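Ribosome biogenesis GTPase A (Thermotoga maritima, PDB 3CNL) probably acts as a GTPase required for a late step of 50S ribosomal subunit assembly, and binds GTP through a circularly permuted G domain. Local coordinates at residues R20-V25 with S45-I50; K135-F140 with K147-P152. All coordinates share one frame; numbering follows the deposited sequence.

Interaction 1. Residues R20-V25 with S45-I50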
loop_
_atom_site.group_PDB
_atom_site.type_symbol
_atom_site.label_atom_id
_atom_site.label_comp_id
_atom_site.label_asym_id
_atom_site.label_seq_id
_atom_site.Cartn_x
_atom_site.Cartn_y
_atom_site.Cartn_z
ATOM N N ARG A 20 -16.020 14.603 -6.461
ATOM C CA ARG A 20 -17.292 15.323 -6.542
ATOM C C ARG A 20 -18.467 14.367 -6.742
ATOM O O ARG A 20 -19.604 14.697 -6.420
ATOM C CB ARG A 20 -17.254 16.393 -7.644
ATOM C CG ARG A 20 -16.301 17.544 -7.343
ATOM C CD ARG A 20 -16.690 18.800 -8.109
ATOM N NE ARG A 20 -15.937 18.975 -9.347
ATOM C CZ ARG A 20 -14.825 19.704 -9.456
ATOM N NH1 ARG A 20 -14.316 20.320 -8.392
ATOM N NH2 ARG A 20 -14.212 19.812 -10.632
ATOM N N LEU A 21 -18.173 13.181 -7.277
ATOM C CA LEU A 21 -19.193 12.161 -7.533
ATOM C C LEU A 21 -19.621 11.396 -6.281
ATOM O O LEU A 21 -20.628 10.670 -6.300
ATOM C CB LEU A 21 -18.694 11.156 -8.588
ATOM C CG LEU A 21 -18.380 11.601 -10.018
ATOM C CD1 LEU A 21 -18.009 10.375 -10.852
ATOM C CD2 LEU A 21 -19.555 12.335 -10.670
ATOM N N VAL A 22 -18.863 11.549 -5.195
ATOM C CA VAL A 22 -19.001 10.638 -4.053
ATOM C C VAL A 22 -19.202 11.346 -2.745
ATOM O O VAL A 22 -18.945 12.533 -2.631
ATOM C CB VAL A 22 -17.782 9.679 -3.926
ATOM C CG1 VAL A 22 -17.580 8.907 -5.223
ATOM C CG2 VAL A 22 -16.504 10.443 -3.528
ATOM N N ASN A 23 -19.651 10.594 -1.748
ATOM C CA ASN A 23 -19.830 11.107 -0.402
ATOM C C ASN A 23 -19.032 10.298 0.624
ATOM O O ASN A 23 -18.992 10.654 1.796
ATOM C CB ASN A 23 -21.332 11.175 -0.029
ATOM C CG ASN A 23 -22.022 9.807 -0.016
ATOM O OD1 ASN A 23 -21.397 8.768 0.214
ATOM N ND2 ASN A 23 -23.336 9.813 -0.250
ATOM N N THR A 24 -18.404 9.218 0.152
ATOM C CA THR A 24 -17.619 8.305 0.971
ATOM C C THR A 24 -16.317 7.924 0.234
ATOM O O THR A 24 -16.310 7.772 -0.990
ATOM C CB THR A 24 -18.459 7.035 1.296
ATOM O OG1 THR A 24 -19.697 7.436 1.899
ATOM C CG2 THR A 24 -17.716 6.045 2.231
ATOM N N VAL A 25 -15.240 7.763 1.007
ATOM C CA VAL A 25 -13.897 7.429 0.529
ATOM C C VAL A 25 -13.325 6.276 1.363
ATOM O O VAL A 25 -13.255 6.372 2.598
ATOM C CB VAL A 25 -12.920 8.651 0.696
ATOM C CG1 VAL A 25 -11.471 8.255 0.397
ATOM C CG2 VAL A 25 -13.331 9.792 -0.218
ATOM N N SER A 45 -11.723 15.762 3.826
ATOM C CA SER A 45 -12.427 16.255 5.028
ATOM C C SER A 45 -13.939 16.527 4.844
ATOM O O SER A 45 -14.664 16.696 5.829
ATOM C CB SER A 45 -11.705 17.477 5.638
ATOM O OG SER A 45 -11.554 18.523 4.687
ATOM N N ARG A 46 -14.410 16.559 3.594
ATOM C CA ARG A 46 -15.843 16.751 3.305
ATOM C C ARG A 46 -16.587 15.420 3.047
ATOM O O ARG A 46 -17.800 15.403 2.800
ATOM C CB ARG A 46 -16.030 17.728 2.127
ATOM C CG ARG A 46 -15.731 19.200 2.487
ATOM C CD ARG A 46 -15.951 20.185 1.313
ATOM N NE ARG A 46 -17.171 19.926 0.532
ATOM C CZ ARG A 46 -18.420 20.128 0.965
ATOM N NH1 ARG A 46 -19.452 19.852 0.174
ATOM N NH2 ARG A 46 -18.644 20.595 2.187
ATOM N N LYS A 47 -15.846 14.313 3.105
ATOM C CA LYS A 47 -16.392 12.984 2.828
ATOM C C LYS A 47 -16.281 12.104 4.048
ATOM O O LYS A 47 -15.479 12.376 4.939
ATOM C CB LYS A 47 -15.647 12.318 1.661
ATOM C CG LYS A 47 -15.348 13.248 0.496
ATOM C CD LYS A 47 -16.574 13.558 -0.347
ATOM C CE LYS A 47 -16.230 14.602 -1.397
ATOM N NZ LYS A 47 -17.349 14.841 -2.354
ATOM N N GLU A 48 -17.087 11.046 4.084
ATOM C CA GLU A 48 -16.938 10.008 5.093
ATOM C C GLU A 48 -15.768 9.125 4.674
ATOM O O GLU A 48 -15.823 8.462 3.637
ATOM C CB GLU A 48 -18.237 9.195 5.232
ATOM C CG GLU A 48 -18.186 8.065 6.255
ATOM C CD GLU A 48 -18.000 8.553 7.680
ATOM O OE1 GLU A 48 -18.384 9.705 7.966
ATOM O OE2 GLU A 48 -17.465 7.788 8.517
ATOM N N THR A 49 -14.709 9.127 5.473
ATOM C CA THR A 49 -13.479 8.420 5.115
ATOM C C THR A 49 -13.279 7.188 6.001
ATOM O O THR A 49 -13.405 7.264 7.222
ATOM C CB THR A 49 -12.250 9.341 5.213
ATOM O OG1 THR A 49 -12.408 10.447 4.316
ATOM C CG2 THR A 49 -10.944 8.592 4.881
ATOM N N ILE A 50 -13.002 6.058 5.353
ATOM C CA ILE A 50 -12.628 4.819 6.035
ATOM C C ILE A 50 -11.156 4.518 5.710
ATOM O O ILE A 50 -10.779 4.447 4.539
ATOM C CB ILE A 50 -13.510 3.655 5.557
ATOM C CG1 ILE A 50 -15.002 4.029 5.681
ATOM C CG2 ILE A 50 -13.182 2.346 6.319
ATOM C CD1 ILE A 50 -15.936 2.972 5.136
#
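The amine of Lys47 reaches back, close to CA of Arg20, to the turn that precedes strand 24-30. There it donates to the backbone carbonyl of Val22 (NZ to O 2.8 Å), with the donor tilted 22° from the carbonyl plane, and Leu19 O is its second acceptor. The bend at chi2 (-75°) turns the otherwise extended Lys47 chain along the loop, bringing its CD to 3.4 Å from Val22 O. At Asn23 the backbone pairing starts, its O taking the N-H of Glu48 at 3.0 Å. The side chain of Asn23 turns to the backbone at the start of strand 101-106, OD1 accepting from Arg101 N and ND2 donating to Leu99 O; OD1 also receives OG1 of Thr24 at 2.7 Å. Thr24 and Glu48 stand side by side and point the same way; the Glu48 carboxylate then leads off to a salt bridge with Arg77. Val25 grips the partner strand twice, N to Glu48 O at 2.8 Å and O to Ile50 N at 2.8 Å, the latter bond nearly straight (169° at the hydrogen). On the face opposite Thr24, Val25 CG2 packs against Lys47 CB (3.9 Å). This is the parallel pairing of strands 24-30 and 48-54 in the sheet of the G domain; the second strand ends at Asn54, which with Lys55, Val56 and Asp57 forms the GTP-binding NKxD motif.

Interaction 2. Residues K135-F140 with K147-P152; sequences KGIQWF and KILDTP
An antiparallel beta hairpin, strand 139-141 on strand 147-154, makes this contact at one outer margin of the G-domain sheet. Phe140 and Ile148 form its hydrogen-bonded pair, Phe140 N to Ile148 O at 2.9 Å and Ile148 N to Phe140 O at 2.8 Å. Trp139 and Leu149 are the next, non-hydrogen-bonded pair. The indole of Trp139 lies between two side chains: Leu149 CD2 sits over the centre of its six-membered ring, 3.7 Å from the centroid and 3° off the normal, while Lys147 CD covers the opposite face nearer the rim. With Arg101 in a cation-pi contact as well, an alanine in place of Trp139 would probably leave the Leu149 methyl and the Lys147 chain without the ring that separates them, and Arg101 without its aromatic partner. On the other side of the hairpin, chi1 of 66° sets Phe140 CG between its backbone N and carbonyl carbon and lays the ring over Ile148, whose CB is 3.6 Å from CZ. Leu119 and Lys120 of helix 112-120 touch the same ring. Beyond the pairs, Asp150 N donates to Gln138 O at 2.8 Å, and Gln138 N meets Asp150 OD1 (3.2 Å) from above the carboxylate plane. Asp150, Thr151, Pro152 and the GTP-binding Gly153 spell the DxxG motif of GTPases, which this hairpin leads into.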
loop_
_atom_site.group_PDB
_atom_site.type_symbol
_atom_site.label_atom_id
_atom_site.label_comp_id
_atom_site.label_asym_id
_atom_site.label_seq_id
_atom_site.Cartn_x
_atom_site.Cartn_y
_atom_site.Cartn_z
ATOM N N LYS A 135 -19.406 5.732 -20.785
ATOM C CA LYS A 135 -19.723 7.060 -20.278
ATOM C C LYS A 135 -18.905 7.362 -18.993
ATOM O O LYS A 135 -19.460 7.682 -17.937
ATOM C CB LYS A 135 -21.242 7.183 -20.081
ATOM C CG LYS A 135 -21.771 8.571 -19.690
ATOM C CD LYS A 135 -22.847 9.097 -20.656
ATOM C CE LYS A 135 -23.700 7.988 -21.272
ATOM N NZ LYS A 135 -24.486 8.489 -22.439
ATOM N N GLY A 136 -17.580 7.250 -19.115
ATOM C CA GLY A 136 -16.644 7.492 -18.015
ATOM C C GLY A 136 -16.624 6.385 -16.974
ATOM O O GLY A 136 -16.902 5.218 -17.263
ATOM N N ILE A 137 -16.306 6.759 -15.742
ATOM C CA ILE A 137 -16.342 5.828 -14.623
ATOM C C ILE A 137 -17.778 5.314 -14.401
ATOM O O ILE A 137 -18.731 6.082 -14.460
ATOM C CB ILE A 137 -15.795 6.480 -13.324
ATOM C CG1 ILE A 137 -14.730 7.548 -13.622
ATOM C CG2 ILE A 137 -15.243 5.407 -12.374
ATOM C CD1 ILE A 137 -15.291 8.944 -14.041
ATOM N N GLN A 138 -17.920 4.011 -14.170
ATOM C CA GLN A 138 -19.224 3.396 -13.941
ATOM C C GLN A 138 -19.388 2.998 -12.478
ATOM O O GLN A 138 -18.414 2.699 -11.783
ATOM C CB GLN A 138 -19.422 2.172 -14.849
ATOM C CG GLN A 138 -19.532 2.502 -16.348
ATOM C CD GLN A 138 -20.838 3.192 -16.710
ATOM O OE1 GLN A 138 -20.893 4.421 -16.866
ATOM N NE2 GLN A 138 -21.903 2.406 -16.836
ATOM N N TRP A 139 -20.626 3.001 -12.008
ATOM C CA TRP A 139 -20.922 2.461 -10.696
ATOM C C TRP A 139 -21.260 0.982 -10.801
ATOM O O TRP A 139 -21.722 0.503 -11.855
ATOM C CB TRP A 139 -22.112 3.173 -10.067
ATOM C CG TRP A 139 -21.984 4.641 -10.009
ATOM C CD1 TRP A 139 -22.390 5.532 -10.957
ATOM C CD2 TRP A 139 -21.424 5.412 -8.943
ATOM N NE1 TRP A 139 -22.115 6.814 -10.547
ATOM C CE2 TRP A 139 -21.522 6.768 -9.312
ATOM C CE3 TRP A 139 -20.850 5.087 -7.707
ATOM C CZ2 TRP A 139 -21.070 7.803 -8.489
ATOM C CZ3 TRP A 139 -20.404 6.106 -6.891
ATOM C CH2 TRP A 139 -20.509 7.453 -7.286
ATOM N N PHE A 140 -21.011 0.267 -9.711
ATOM C CA PHE A 140 -21.709 -0.974 -9.438
ATOM C C PHE A 140 -22.407 -0.790 -8.099
ATOM O O PHE A 140 -22.006 0.057 -7.297
ATOM C CB PHE A 140 -20.798 -2.211 -9.479
ATOM C CG PHE A 140 -19.739 -2.259 -8.398
ATOM C CD1 PHE A 140 -18.523 -1.611 -8.573
ATOM C CD2 PHE A 140 -19.940 -3.013 -7.234
ATOM C CE1 PHE A 140 -17.534 -1.663 -7.583
ATOM C CE2 PHE A 140 -18.966 -3.080 -6.238
ATOM C CZ PHE A 140 -17.759 -2.401 -6.416
ATOM N N LYS A 147 -23.661 2.471 -3.804
ATOM C CA LYS A 147 -22.976 2.575 -5.087
ATOM C C LYS A 147 -21.464 2.685 -4.890
ATOM O O LYS A 147 -21.005 3.486 -4.073
ATOM C CB LYS A 147 -23.478 3.809 -5.839
ATOM C CG LYS A 147 -24.785 3.594 -6.576
ATOM C CD LYS A 147 -25.203 4.852 -7.286
ATOM C CE LYS A 147 -26.503 4.644 -8.027
ATOM N NZ LYS A 147 -27.625 4.392 -7.073
ATOM N N ILE A 148 -20.701 1.874 -5.628
ATOM C CA ILE A 148 -19.227 1.979 -5.618
ATOM C C ILE A 148 -18.661 2.205 -7.035
ATOM O O ILE A 148 -18.996 1.453 -7.948
ATOM C CB ILE A 148 -18.577 0.759 -4.880
ATOM C CG1 ILE A 148 -19.180 0.638 -3.464
ATOM C CG2 ILE A 148 -17.034 0.927 -4.778
ATOM C CD1 ILE A 148 -19.082 -0.740 -2.828
ATOM N N LEU A 149 -17.863 3.267 -7.224
ATOM C CA LEU A 149 -17.158 3.510 -8.500
ATOM C C LEU A 149 -16.278 2.329 -8.869
ATOM O O LEU A 149 -15.507 1.855 -8.038
ATOM C CB LEU A 149 -16.304 4.778 -8.438
ATOM C CG LEU A 149 -17.039 6.118 -8.469
ATOM C CD1 LEU A 149 -16.106 7.267 -8.185
ATOM C CD2 LEU A 149 -17.734 6.325 -9.817
ATOM N N ASP A 150 -16.383 1.857 -10.110
ATOM C CA ASP A 150 -15.695 0.628 -10.490
ATOM C C ASP A 150 -14.207 0.827 -10.809
ATOM O O ASP A 150 -13.509 -0.147 -11.117
ATOM C CB ASP A 150 -16.422 -0.114 -11.640
ATOM C CG ASP A 150 -16.331 0.610 -12.969
ATOM O OD1 ASP A 150 -15.900 1.791 -13.027
ATOM O OD2 ASP A 150 -16.714 0.001 -13.986
ATOM N N THR A 151 -13.744 2.078 -10.760
ATOM C CA THR A 151 -12.319 2.394 -10.930
ATOM C C THR A 151 -11.763 3.185 -9.745
ATOM O O THR A 151 -12.375 4.168 -9.301
ATOM C CB THR A 151 -12.009 3.135 -12.266
ATOM O OG1 THR A 151 -12.348 4.527 -12.162
ATOM C CG2 THR A 151 -12.782 2.534 -13.400
ATOM N N PRO A 152 -10.581 2.777 -9.237
ATOM C CA PRO A 152 -10.011 3.490 -8.107
ATOM C C PRO A 152 -9.337 4.786 -8.537
ATOM O O PRO A 152 -8.943 4.927 -9.697
ATOM C CB PRO A 152 -8.969 2.505 -7.564
ATOM C CG PRO A 152 -8.537 1.744 -8.736
ATOM C CD PRO A 152 -9.728 1.654 -9.668
#

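Both contacts hold strands of one mixed sheet, with strand 101-106 lying between them: interaction 1 pairs 24-30 with 48-54, inside the sheet, and interaction 2 pairs 147-154 with the outermost strand 139-141. Each is partly buried. The parallel pair relies mainly on backbone bonds and one lysine reaching a carbonyl, whereas the hairpin buries more surface and adds aromatic faces to its backbone bonds. The two meet at the turn before strand 24-30, where Val22 CG1 packs on Leu149 CD1 at 3.7 Å and Leu21 O approaches Trp139 CH2. One strand of each pair carries a GTP-binding motif: strand 48-54 ends at the first residue of NKxD, and strand 147-154 includes DxxG.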